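Local coordinates for protein NAD(P)H-flavin oxidoreductase (Agrobacterium tumefaciens str. C58, PDB 2FRE) that binds flavin mononucleotide and probably passes electrons from NAD(P)H through it to an acceptor, at residues 22-27 with 172-177; 41-46 with 55-60; 80-85 with 133-138. All blocks are in the same frame, centred on the assembly; numbering follows the deposited sequence.

Contact 1: 22-27 with 172-177; sequences SPRAFD and DDLAER. With FMN (flavin mononucleotide), chain C.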
loop_
_atom_site.group_PDB
_atom_site.type_symbol
_atom_site.label_atom_id
_atom_site.label_comp_id
_atom_site.label_asym_id
_atom_site.label_seq_id
_atom_site.Cartn_x
_atom_site.Cartn_y
_atom_site.Cartn_z
ATOM N N SER A 22 13.626 -5.219 3.134
ATOM C CA SER A 22 14.231 -4.599 1.958
ATOM C C SER A 22 15.760 -4.605 2.083
ATOM O O SER A 22 16.380 -3.601 2.399
ATOM C CB SER A 22 13.643 -3.202 1.750
ATOM O OG SER A 22 12.207 -3.283 1.675
ATOM N N PRO A 23 16.380 -5.761 1.806
ATOM C CA PRO A 23 17.823 -5.826 1.790
ATOM C C PRO A 23 18.386 -5.229 0.506
ATOM O O PRO A 23 17.626 -4.849 -0.388
ATOM C CB PRO A 23 18.104 -7.328 1.834
ATOM C CG PRO A 23 16.954 -7.914 1.089
ATOM C CD PRO A 23 15.773 -7.067 1.499
ATOM N N ARG A 24 19.712 -5.173 0.426
ATOM C CA ARG A 24 20.412 -4.609 -0.729
ATOM C C ARG A 24 21.352 -5.605 -1.417
ATOM O O ARG A 24 21.822 -5.314 -2.518
ATOM C CB ARG A 24 21.211 -3.360 -0.311
ATOM C CG ARG A 24 20.326 -2.221 0.114
ATOM C CD ARG A 24 21.069 -0.995 0.507
ATOM N NE ARG A 24 20.104 -0.005 0.949
ATOM C CZ ARG A 24 19.596 0.074 2.176
ATOM N NH1 ARG A 24 20.017 -0.738 3.136
ATOM N NH2 ARG A 24 18.678 0.991 2.453
ATOM N N ALA A 25 21.636 -6.747 -0.781
ATOM C CA ALA A 25 22.585 -7.730 -1.361
ATOM C C ALA A 25 21.838 -8.708 -2.262
ATOM O O ALA A 25 21.213 -9.641 -1.777
ATOM C CB ALA A 25 23.348 -8.463 -0.287
ATOM N N PHE A 26 21.917 -8.478 -3.574
ATOM C CA PHE A 26 21.221 -9.299 -4.558
ATOM C C PHE A 26 22.222 -10.083 -5.393
ATOM O O PHE A 26 23.353 -9.626 -5.631
ATOM C CB PHE A 26 20.297 -8.448 -5.440
ATOM C CG PHE A 26 19.139 -7.879 -4.708
ATOM C CD1 PHE A 26 18.157 -8.707 -4.173
ATOM C CD2 PHE A 26 19.034 -6.507 -4.511
ATOM C CE1 PHE A 26 17.080 -8.167 -3.476
ATOM C CE2 PHE A 26 17.967 -5.974 -3.805
ATOM C CZ PHE A 26 16.984 -6.802 -3.301
ATOM N N ASP A 27 21.803 -11.273 -5.820
ATOM C CA ASP A 27 22.726 -12.204 -6.468
ATOM C C ASP A 27 22.871 -12.036 -7.982
ATOM O O ASP A 27 23.685 -12.722 -8.594
ATOM C CB ASP A 27 22.383 -13.658 -6.095
ATOM C CG ASP A 27 21.150 -14.218 -6.816
ATOM O OD1 ASP A 27 20.425 -13.492 -7.548
ATOM O OD2 ASP A 27 20.902 -15.433 -6.625
ATOM N N ASP A 172 31.195 -1.901 2.902
ATOM C CA ASP A 172 31.039 -2.062 4.353
ATOM C C ASP A 172 29.891 -1.275 4.960
ATOM O O ASP A 172 29.170 -1.795 5.819
ATOM C CB ASP A 172 32.339 -1.698 5.074
ATOM C CG ASP A 172 33.447 -2.675 4.795
ATOM O OD1 ASP A 172 33.198 -3.682 4.102
ATOM O OD2 ASP A 172 34.574 -2.420 5.251
ATOM N N ASP A 173 29.708 -0.036 4.513
ATOM C CA ASP A 173 28.639 0.792 5.079
ATOM C C ASP A 173 27.243 0.214 4.782
ATOM O O ASP A 173 26.372 0.202 5.654
ATOM C CB ASP A 173 28.773 2.273 4.676
ATOM C CG ASP A 173 28.833 2.507 3.153
ATOM O OD1 ASP A 173 28.696 1.571 2.327
ATOM O OD2 ASP A 173 29.052 3.682 2.789
ATOM N N LEU A 174 27.047 -0.317 3.583
ATOM C CA LEU A 174 25.781 -0.996 3.257
ATOM C C LEU A 174 25.638 -2.350 3.950
ATOM O O LEU A 174 24.545 -2.717 4.391
ATOM C CB LEU A 174 25.641 -1.190 1.751
ATOM C CG LEU A 174 25.531 0.083 0.912
ATOM C CD1 LEU A 174 25.283 -0.268 -0.551
ATOM C CD2 LEU A 174 24.431 0.985 1.439
ATOM N N ALA A 175 26.737 -3.094 4.034
ATOM C CA ALA A 175 26.738 -4.375 4.737
ATOM C C ALA A 175 26.280 -4.186 6.171
ATOM O O ALA A 175 25.485 -4.977 6.677
ATOM C CB ALA A 175 28.103 -5.004 4.714
ATOM N N GLU A 176 26.756 -3.120 6.812
ATOM C CA GLU A 176 26.343 -2.807 8.177
ATOM C C GLU A 176 24.857 -2.508 8.278
ATOM O O GLU A 176 24.280 -2.668 9.336
ATOM C CB GLU A 176 27.132 -1.623 8.737
ATOM C CG GLU A 176 28.533 -1.980 9.120
ATOM C CD GLU A 176 29.314 -0.793 9.662
ATOM O OE1 GLU A 176 28.708 0.299 9.843
ATOM O OE2 GLU A 176 30.523 -0.977 9.907
ATOM N N ARG A 177 24.237 -2.063 7.190
ATOM C CA ARG A 177 22.796 -1.750 7.185
ATOM C C ARG A 177 21.935 -2.894 6.717
ATOM O O ARG A 177 20.715 -2.755 6.618
ATOM C CB ARG A 177 22.521 -0.548 6.284
ATOM C CG ARG A 177 23.035 0.720 6.871
ATOM C CD ARG A 177 22.939 1.893 5.913
ATOM N NE ARG A 177 23.095 3.130 6.672
ATOM C CZ ARG A 177 24.233 3.535 7.241
ATOM N NH1 ARG A 177 25.350 2.823 7.150
ATOM N NH2 ARG A 177 24.261 4.677 7.916
HETATM N N1 FMN C . 16.020 2.448 0.333
HETATM C C2 FMN C . 17.224 2.870 -0.229
HETATM O O2 FMN C . 18.278 2.295 0.066
HETATM N N3 FMN C . 17.257 3.943 -1.101
HETATM C C4 FMN C . 16.119 4.614 -1.458
HETATM O O4 FMN C . 16.158 5.419 -2.410
HETATM C C4A FMN C . 14.901 4.183 -0.890
HETATM N N5 FMN C . 13.722 4.830 -1.216
HETATM C C5A FMN C . 12.526 4.348 -0.710
HETATM C C6 FMN C . 11.347 4.977 -1.070
HETATM C C7 FMN C . 10.134 4.523 -0.593
HETATM C C7M FMN C . 8.936 4.909 -1.416
HETATM C C8 FMN C . 10.079 3.433 0.282
HETATM C C8M FMN C . 8.829 2.590 0.370
HETATM C C9 FMN C . 11.257 2.796 0.652
HETATM C C9A FMN C . 12.491 3.271 0.170
HETATM N N10 FMN C . 13.666 2.655 0.546
HETATM C C10 FMN C . 14.863 3.101 -0.002
HETATM C "C1'" FMN C . 13.683 1.548 1.570
HETATM C "C2'" FMN C . 13.189 1.947 2.959
HETATM O "O2'" FMN C . 14.190 2.619 3.714
HETATM C "C3'" FMN C . 12.678 0.712 3.697
HETATM O "O3'" FMN C . 11.540 0.189 3.023
HETATM C "C4'" FMN C . 12.364 1.033 5.153
HETATM O "O4'" FMN C . 13.549 1.372 5.853
HETATM C "C5'" FMN C . 11.665 -0.106 5.888
HETATM O "O5'" FMN C . 12.471 -1.273 5.899
HETATM P P FMN C . 11.924 -2.670 5.317
HETATM O O1P FMN C . 10.849 -3.142 6.283
HETATM O O2P FMN C . 11.301 -2.439 3.950
HETATM O O3P FMN C . 13.107 -3.596 5.238
HETATM O O HOH W 1 22.064 -2.869 3.167
HETATM O O HOH W 2 18.815 -0.545 5.872
#
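The guanidinium of Arg24 carries this contact, with polar partners at its edge and Leu174 CD2 and Arg177 CB set obliquely to it. FMN O2 lies near the guanidinium plane and takes two bonds, from Arg24 NH2 to FMN O2 at 2.7 Å (156° at the hydrogen) and from Arg24 NE to FMN O2 at 3.1 Å. At the remaining edge, Arg24 NH1 donates to two in-plane waters. One water donates on to Leu174 O and the other to Arg177 O, so the loop and segment 172-177 are joined through solvent, with no direct hydrogen bond between them. Direct touching is thin: Leu174 CD2 stands 4.0 Å from Arg24 CD, the two side chains crossing at about a right angle, and Arg177 CB is 4.0 Å from Arg24 NH1. The reach to the flavin follows from a chain extended from CG to NE (chi3 -177°). The second guanidinium turns back: Arg177 NH1 donates a hydrogen bond to Asp173 O, 3.2 Å, within its own segment, from above the carbonyl plane. At the other end of the cofactor Ser22 donates to the phosphate, Ser22 N to FMN O3P at 2.7 Å and Ser22 OG to FMN O2P at 2.6 Å. The loop thus holds both ends of FMN, and the positive charge beside O2 would be expected to stabilise negative charge on the pyrimidine end of a reduced flavin.

Contact 2: 41-46 with 55-60; sequences DAAHWA and WRFVYA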
loop_
_atom_site.group_PDB
_atom_site.type_symbol
_atom_site.label_atom_id
_atom_site.label_comp_id
_atom_site.label_asym_id
_atom_site.label_seq_id
_atom_site.Cartn_x
_atom_site.Cartn_y
_atom_site.Cartn_z
ATOM N N ASP A 41 0.862 -9.124 -11.275
ATOM C CA ASP A 41 -0.541 -9.541 -11.248
ATOM C C ASP A 41 -1.123 -9.327 -9.842
ATOM O O ASP A 41 -2.178 -8.728 -9.680
ATOM C CB ASP A 41 -0.670 -11.019 -11.680
ATOM C CG ASP A 41 -2.075 -11.398 -12.075
ATOM O OD1 ASP A 41 -2.971 -10.523 -12.135
ATOM O OD2 ASP A 41 -2.285 -12.587 -12.354
ATOM N N ALA A 42 -0.396 -9.754 -8.816
ATOM C CA ALA A 42 -0.828 -9.510 -7.433
ATOM C C ALA A 42 -0.976 -8.010 -7.129
ATOM O O ALA A 42 -1.973 -7.570 -6.523
ATOM C CB ALA A 42 0.146 -10.188 -6.443
ATOM N N ALA A 43 0.018 -7.229 -7.552
ATOM C CA ALA A 43 0.000 -5.779 -7.407
ATOM C C ALA A 43 -1.267 -5.135 -8.020
ATOM O O ALA A 43 -1.894 -4.279 -7.396
ATOM C CB ALA A 43 1.291 -5.167 -8.022
ATOM N N HIS A 44 -1.656 -5.590 -9.202
ATOM C CA HIS A 44 -2.794 -5.031 -9.940
ATOM C C HIS A 44 -4.151 -5.470 -9.386
ATOM O O HIS A 44 -5.194 -4.947 -9.811
ATOM C CB HIS A 44 -2.640 -5.322 -11.460
ATOM C CG HIS A 44 -3.569 -6.359 -12.021
ATOM N ND1 HIS A 44 -4.416 -6.095 -13.080
ATOM C CD2 HIS A 44 -3.765 -7.658 -11.703
ATOM C CE1 HIS A 44 -5.094 -7.189 -13.384
ATOM N NE2 HIS A 44 -4.731 -8.148 -12.554
ATOM N N TRP A 45 -4.136 -6.433 -8.459
ATOM C CA TRP A 45 -5.336 -6.813 -7.700
ATOM C C TRP A 45 -5.610 -5.936 -6.469
ATOM O O TRP A 45 -6.557 -6.193 -5.710
ATOM C CB TRP A 45 -5.305 -8.301 -7.310
ATOM C CG TRP A 45 -5.826 -9.138 -8.379
ATOM C CD1 TRP A 45 -5.118 -9.925 -9.239
ATOM C CD2 TRP A 45 -7.192 -9.262 -8.751
ATOM N NE1 TRP A 45 -5.963 -10.540 -10.120
ATOM C CE2 TRP A 45 -7.248 -10.145 -9.846
ATOM C CE3 TRP A 45 -8.385 -8.718 -8.255
ATOM C CZ2 TRP A 45 -8.444 -10.490 -10.459
ATOM C CZ3 TRP A 45 -9.575 -9.053 -8.878
ATOM C CH2 TRP A 45 -9.593 -9.937 -9.961
ATOM N N ALA A 46 -4.816 -4.883 -6.277
ATOM C CA ALA A 46 -4.986 -4.026 -5.127
ATOM C C ALA A 46 -6.306 -3.272 -5.190
ATOM O O ALA A 46 -6.838 -3.044 -6.272
ATOM C CB ALA A 46 -3.804 -3.050 -5.006
ATOM N N TRP A 55 -2.480 2.727 -10.892
ATOM C CA TRP A 55 -1.091 2.270 -11.018
ATOM C C TRP A 55 -0.697 1.823 -12.428
ATOM O O TRP A 55 -1.497 1.246 -13.172
ATOM C CB TRP A 55 -0.820 1.102 -10.063
ATOM C CG TRP A 55 -1.951 0.096 -10.037
ATOM C CD1 TRP A 55 -2.255 -0.838 -10.979
ATOM C CD2 TRP A 55 -2.947 -0.019 -9.019
ATOM N NE1 TRP A 55 -3.386 -1.523 -10.614
ATOM C CE2 TRP A 55 -3.824 -1.043 -9.406
ATOM C CE3 TRP A 55 -3.189 0.666 -7.825
ATOM C CZ2 TRP A 55 -4.898 -1.438 -8.617
ATOM C CZ3 TRP A 55 -4.245 0.288 -7.058
ATOM C CH2 TRP A 55 -5.105 -0.751 -7.460
ATOM N N ARG A 56 0.561 2.085 -12.769
ATOM C CA ARG A 56 1.213 1.503 -13.921
ATOM C C ARG A 56 2.611 1.049 -13.495
ATOM O O ARG A 56 3.197 1.598 -12.549
ATOM C CB ARG A 56 1.336 2.516 -15.059
ATOM C CG ARG A 56 0.037 3.160 -15.481
ATOM C CD ARG A 56 -0.890 2.200 -16.208
ATOM N NE ARG A 56 -2.032 2.917 -16.765
ATOM C CZ ARG A 56 -3.169 3.180 -16.100
ATOM N NH1 ARG A 56 -3.356 2.786 -14.845
ATOM N NH2 ARG A 56 -4.138 3.850 -16.700
ATOM N N PHE A 57 3.136 0.050 -14.206
ATOM C CA PHE A 57 4.485 -0.501 -13.946
ATOM C C PHE A 57 5.294 -0.583 -15.244
ATOM O O PHE A 57 4.858 -1.202 -16.227
ATOM C CB PHE A 57 4.379 -1.891 -13.340
ATOM C CG PHE A 57 3.382 -1.971 -12.233
ATOM C CD1 PHE A 57 3.691 -1.492 -10.979
ATOM C CD2 PHE A 57 2.115 -2.504 -12.456
ATOM C CE1 PHE A 57 2.765 -1.537 -9.960
ATOM C CE2 PHE A 57 1.169 -2.527 -11.428
ATOM C CZ PHE A 57 1.507 -2.051 -10.183
ATOM N N VAL A 58 6.471 0.029 -15.246
ATOM C CA VAL A 58 7.392 -0.096 -16.378
ATOM C C VAL A 58 8.620 -0.850 -15.858
ATOM O O VAL A 58 9.276 -0.415 -14.916
ATOM C CB VAL A 58 7.737 1.276 -16.968
ATOM C CG1 VAL A 58 8.623 1.151 -18.191
ATOM C CG2 VAL A 58 6.430 2.001 -17.336
ATOM N N TYR A 59 8.884 -2.006 -16.449
ATOM C CA TYR A 59 9.866 -2.934 -15.913
ATOM C C TYR A 59 10.900 -3.420 -16.928
ATOM O O TYR A 59 10.677 -3.393 -18.144
ATOM C CB TYR A 59 9.141 -4.129 -15.279
ATOM C CG TYR A 59 8.396 -5.012 -16.262
ATOM C CD1 TYR A 59 9.049 -6.044 -16.938
ATOM C CD2 TYR A 59 7.045 -4.805 -16.526
ATOM C CE1 TYR A 59 8.362 -6.858 -17.843
ATOM C CE2 TYR A 59 6.360 -5.604 -17.414
ATOM C CZ TYR A 59 7.029 -6.623 -18.072
ATOM O OH TYR A 59 6.326 -7.417 -18.941
ATOM N N ALA A 60 12.025 -3.884 -16.390
ATOM C CA ALA A 60 13.110 -4.480 -17.164
ATOM C C ALA A 60 13.767 -5.611 -16.360
ATOM O O ALA A 60 14.006 -5.467 -15.159
ATOM C CB ALA A 60 14.133 -3.426 -17.525
HETATM O O HOH W 3 -5.268 -3.228 -12.010
#
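Trp55 reaches from its strand to the end of helix 33-44 and meets three residues there. Its six-membered ring presents CH2 to Ala46, 3.6 Å from Ala46 CB, while Ala46 O lies at the ring edge near its plane. Farther along the indole, NE1 of Trp55 comes to 3.6 Å from His44 CA, an oblique approach. Ala43 O also nears the Trp55 ring obliquely, 4.3 Å from CE2. The indole N-H is satisfied by a water: Trp55 NE1 donates to it at 2.9 Å, in the ring plane, and that water donates to His44 O at 2.8 Å, bridging strand and helix end. Two residues on, Phe57 points the same way and its CZ touches Ala43 CB at 3.8 Å. Trp55 CG lies between the backbone N and the carbonyl carbon (chi1 43°), which carries the indole across toward the helix end. In the next shell, Ala117 of helix 110-127 packs on Trp55 and Leu121 on Ala43, while Leu40 covers Phe57. Beyond that lies the second subunit: its Arg183 and Arg20 bind Trp45 O, and residues 57-59 pair in parallel with one of its strands, continuing the sheet across the dimer. With no direct hydrogen bond between the segments, the join rests on the alanine-to-ring contacts of Ala43 and Ala46, and one water satisfies the buried indole N-H and His44 O together.

Contact 3: 80-85 with 133-138; sequences KWAKNA and HGMGGI. With FMN (flavin mononucleotide), chain C.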
loop_
_atom_site.group_PDB
_atom_site.type_symbol
_atom_site.label_atom_id
_atom_site.label_comp_id
_atom_site.label_asym_id
_atom_site.label_seq_id
_atom_site.Cartn_x
_atom_site.Cartn_y
_atom_site.Cartn_z
ATOM N N LYS A 80 24.669 1.411 -6.901
ATOM C CA LYS A 80 25.760 0.594 -6.402
ATOM C C LYS A 80 25.307 -0.817 -6.068
ATOM O O LYS A 80 26.027 -1.769 -6.314
ATOM C CB LYS A 80 26.356 1.231 -5.143
ATOM C CG LYS A 80 27.129 2.498 -5.393
ATOM C CD LYS A 80 27.437 3.252 -4.092
ATOM C CE LYS A 80 28.700 4.125 -4.208
ATOM N NZ LYS A 80 28.688 5.121 -5.355
ATOM N N TRP A 81 24.105 -0.947 -5.503
ATOM C CA TRP A 81 23.579 -2.253 -5.101
ATOM C C TRP A 81 22.454 -2.730 -6.003
ATOM O O TRP A 81 22.356 -3.919 -6.272
ATOM C CB TRP A 81 23.119 -2.238 -3.623
ATOM C CG TRP A 81 22.127 -1.184 -3.293
ATOM C CD1 TRP A 81 22.395 0.081 -2.856
ATOM C CD2 TRP A 81 20.710 -1.289 -3.372
ATOM N NE1 TRP A 81 21.239 0.767 -2.654
ATOM C CE2 TRP A 81 20.181 -0.040 -2.971
ATOM C CE3 TRP A 81 19.830 -2.306 -3.756
ATOM C CZ2 TRP A 81 18.818 0.219 -2.942
ATOM C CZ3 TRP A 81 18.464 -2.048 -3.725
ATOM C CH2 TRP A 81 17.972 -0.793 -3.333
ATOM N N ALA A 82 21.604 -1.813 -6.461
ATOM C CA ALA A 82 20.447 -2.181 -7.283
ATOM C C ALA A 82 20.819 -2.736 -8.670
ATOM O O ALA A 82 20.017 -3.434 -9.294
ATOM C CB ALA A 82 19.502 -1.016 -7.418
ATOM N N LYS A 83 22.021 -2.430 -9.142
ATOM C CA LYS A 83 22.487 -2.934 -10.427
ATOM C C LYS A 83 22.635 -4.434 -10.411
ATOM O O LYS A 83 22.757 -5.033 -11.465
ATOM C CB LYS A 83 23.812 -2.289 -10.835
ATOM C CG LYS A 83 25.013 -2.644 -9.984
ATOM C CD LYS A 83 26.108 -1.642 -10.247
ATOM C CE LYS A 83 27.361 -1.913 -9.474
ATOM N NZ LYS A 83 28.419 -0.887 -9.823
ATOM N N ASN A 84 22.649 -5.027 -9.218
ATOM C CA ASN A 84 22.773 -6.470 -9.068
ATOM C C ASN A 84 21.446 -7.180 -8.762
ATOM O O ASN A 84 21.420 -8.386 -8.529
ATOM C CB ASN A 84 23.840 -6.780 -8.011
ATOM C CG ASN A 84 25.236 -6.379 -8.466
ATOM O OD1 ASN A 84 25.568 -6.493 -9.641
ATOM N ND2 ASN A 84 26.047 -5.885 -7.544
ATOM N N ALA A 85 20.341 -6.428 -8.800
ATOM C CA ALA A 85 19.022 -7.002 -8.657
ATOM C C ALA A 85 18.662 -7.768 -9.933
ATOM O O ALA A 85 19.335 -7.646 -10.957
ATOM C CB ALA A 85 18.006 -5.913 -8.395
ATOM N N HIS A 133 12.616 -3.945 -3.046
ATOM C CA HIS A 133 13.218 -2.821 -2.317
ATOM C C HIS A 133 12.823 -1.532 -3.024
ATOM O O HIS A 133 13.175 -1.310 -4.184
ATOM C CB HIS A 133 14.725 -3.000 -2.274
ATOM C CG HIS A 133 15.437 -2.123 -1.287
ATOM N ND1 HIS A 133 15.149 -0.784 -1.112
ATOM C CD2 HIS A 133 16.472 -2.389 -0.463
ATOM C CE1 HIS A 133 15.976 -0.273 -0.209
ATOM N NE2 HIS A 133 16.781 -1.227 0.204
ATOM N N GLY A 134 12.047 -0.706 -2.332
ATOM C CA GLY A 134 11.554 0.541 -2.887
ATOM C C GLY A 134 12.646 1.587 -2.940
ATOM O O GLY A 134 13.557 1.574 -2.104
HETATM N N MSE A 135 12.574 2.483 -3.924
HETATM C CA MSE A 135 13.568 3.553 -4.057
HETATM C C MSE A 135 12.960 4.887 -4.486
HETATM O O MSE A 135 12.259 4.970 -5.487
HETATM C CB MSE A 135 14.683 3.157 -5.050
HETATM C CG MSE A 135 15.410 1.885 -4.692
HETATM SE SE MSE A 135 16.624 1.394 -6.156
HETATM C CE MSE A 135 15.219 0.868 -7.457
ATOM N N GLY A 136 13.237 5.940 -3.722
ATOM C CA GLY A 136 12.916 7.305 -4.129
ATOM C C GLY A 136 14.123 8.071 -4.644
ATOM O O GLY A 136 13.966 9.140 -5.253
ATOM N N GLY A 137 15.321 7.532 -4.419
ATOM C CA GLY A 137 16.559 8.101 -4.927
ATOM C C GLY A 137 16.705 7.790 -6.412
ATOM O O GLY A 137 17.491 6.938 -6.809
ATOM N N ILE A 138 15.913 8.487 -7.213
ATOM C CA ILE A 138 15.777 8.214 -8.637
ATOM C C ILE A 138 15.575 9.530 -9.370
ATOM O O ILE A 138 15.122 10.505 -8.773
ATOM C CB ILE A 138 14.557 7.301 -8.918
ATOM C CG1 ILE A 138 13.237 7.989 -8.545
ATOM C CG2 ILE A 138 14.661 5.974 -8.159
ATOM C CD1 ILE A 138 12.042 7.089 -8.738
HETATM N N1 FMN C . 16.020 2.448 0.333
HETATM C C2 FMN C . 17.224 2.870 -0.229
HETATM O O2 FMN C . 18.278 2.295 0.066
HETATM N N3 FMN C . 17.257 3.943 -1.101
HETATM C C4 FMN C . 16.119 4.614 -1.458
HETATM O O4 FMN C . 16.158 5.419 -2.410
HETATM C C4A FMN C . 14.901 4.183 -0.890
HETATM N N5 FMN C . 13.722 4.830 -1.216
HETATM C C5A FMN C . 12.526 4.348 -0.710
HETATM C C6 FMN C . 11.347 4.977 -1.070
HETATM C C7 FMN C . 10.134 4.523 -0.593
HETATM C C7M FMN C . 8.936 4.909 -1.416
HETATM C C8 FMN C . 10.079 3.433 0.282
HETATM C C8M FMN C . 8.829 2.590 0.370
HETATM C C9 FMN C . 11.257 2.796 0.652
HETATM C C9A FMN C . 12.491 3.271 0.170
HETATM N N10 FMN C . 13.666 2.655 0.546
HETATM C C10 FMN C . 14.863 3.101 -0.002
HETATM C "C1'" FMN C . 13.683 1.548 1.570
HETATM C "C2'" FMN C . 13.189 1.947 2.959
HETATM O "O2'" FMN C . 14.190 2.619 3.714
HETATM C "C3'" FMN C . 12.678 0.712 3.697
HETATM O "O3'" FMN C . 11.540 0.189 3.023
HETATM C "C4'" FMN C . 12.364 1.033 5.153
HETATM O "O4'" FMN C . 13.549 1.372 5.853
HETATM C "C5'" FMN C . 11.665 -0.106 5.888
HETATM O "O5'" FMN C . 12.471 -1.273 5.899
HETATM P P FMN C . 11.924 -2.670 5.317
HETATM O O1P FMN C . 10.849 -3.142 6.283
HETATM O O2P FMN C . 11.301 -2.439 3.950
HETATM O O3P FMN C . 13.107 -3.596 5.238
#
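Trp81 and His133 form the tight half of this contact. Trp81 CH2 stands over the centre of one face of the imidazole, 3.4 Å above its plane, and the nearest atoms are Trp81 CH2 and His133 CG at 3.5 Å. The planes meet at 38° with centroids 4.4 Å apart, an oblique pair. His133 is fixed in rotation by its own backbone, since His133 ND1 donates to Gly134 O at 3.0 Å, with the acceptor within the ring plane. Its CG stands anti to the backbone N (chi1 -166°), which turns a face of the imidazole to Trp81.

The selenomethionine Met135 makes a less intimate contact. Its chain bends at chi3, leaving Met135 SE 3.8 Å from Trp81 CH2 and 4.0 Å from Ala82 CB; SE sits 44° off the normal of the six-membered ring, an oblique Met-aromatic contact. Helix 76-82 is thereby laid against the end of strand 131-135, which pairs with strand 153-162 in the sheet and leads into the Gly136-Gly137 backbone that binds the flavin of this nitroreductase-family protein. There the chain turns beside the N5/O4 edge of the flavin and offers backbone N-H groups: Gly136 N binds FMN N5 at 2.8 Å and Gly137 N binds FMN O4 at 3.0 Å, Gly137 being the centre of an inverse gamma turn. A hydrogen bond donated to N5 is a common means of tuning flavin reactivity. Away from this packing, Lys80 and Lys83 face solvent, while the type I turn from Ala82 to Ala85 carries the chain back inward, to the buried Ala85.

In the fold
Contact 1 is a surface contact, its centre about 17 Å from the centre of the chain, whereas contacts 2 and 3 are buried, each with its centre about 10 Å from it. Contacts 1 and 3 share the flavin and touch each other, Arg24 O lying 3.5 Å from Trp81 CB; contact 1 binds O2 and the phosphate, partly with waters alongside, while contact 3 binds N5 and O4 through backbone N-H groups. Contact 2 lies on the opposite side of the chain's centre from contact 1 and reaches the same sheet as contact 3. Its chemistry is mostly apolar, and its surroundings belong to the dimer interface, while no second subunit touches the segments of the other two.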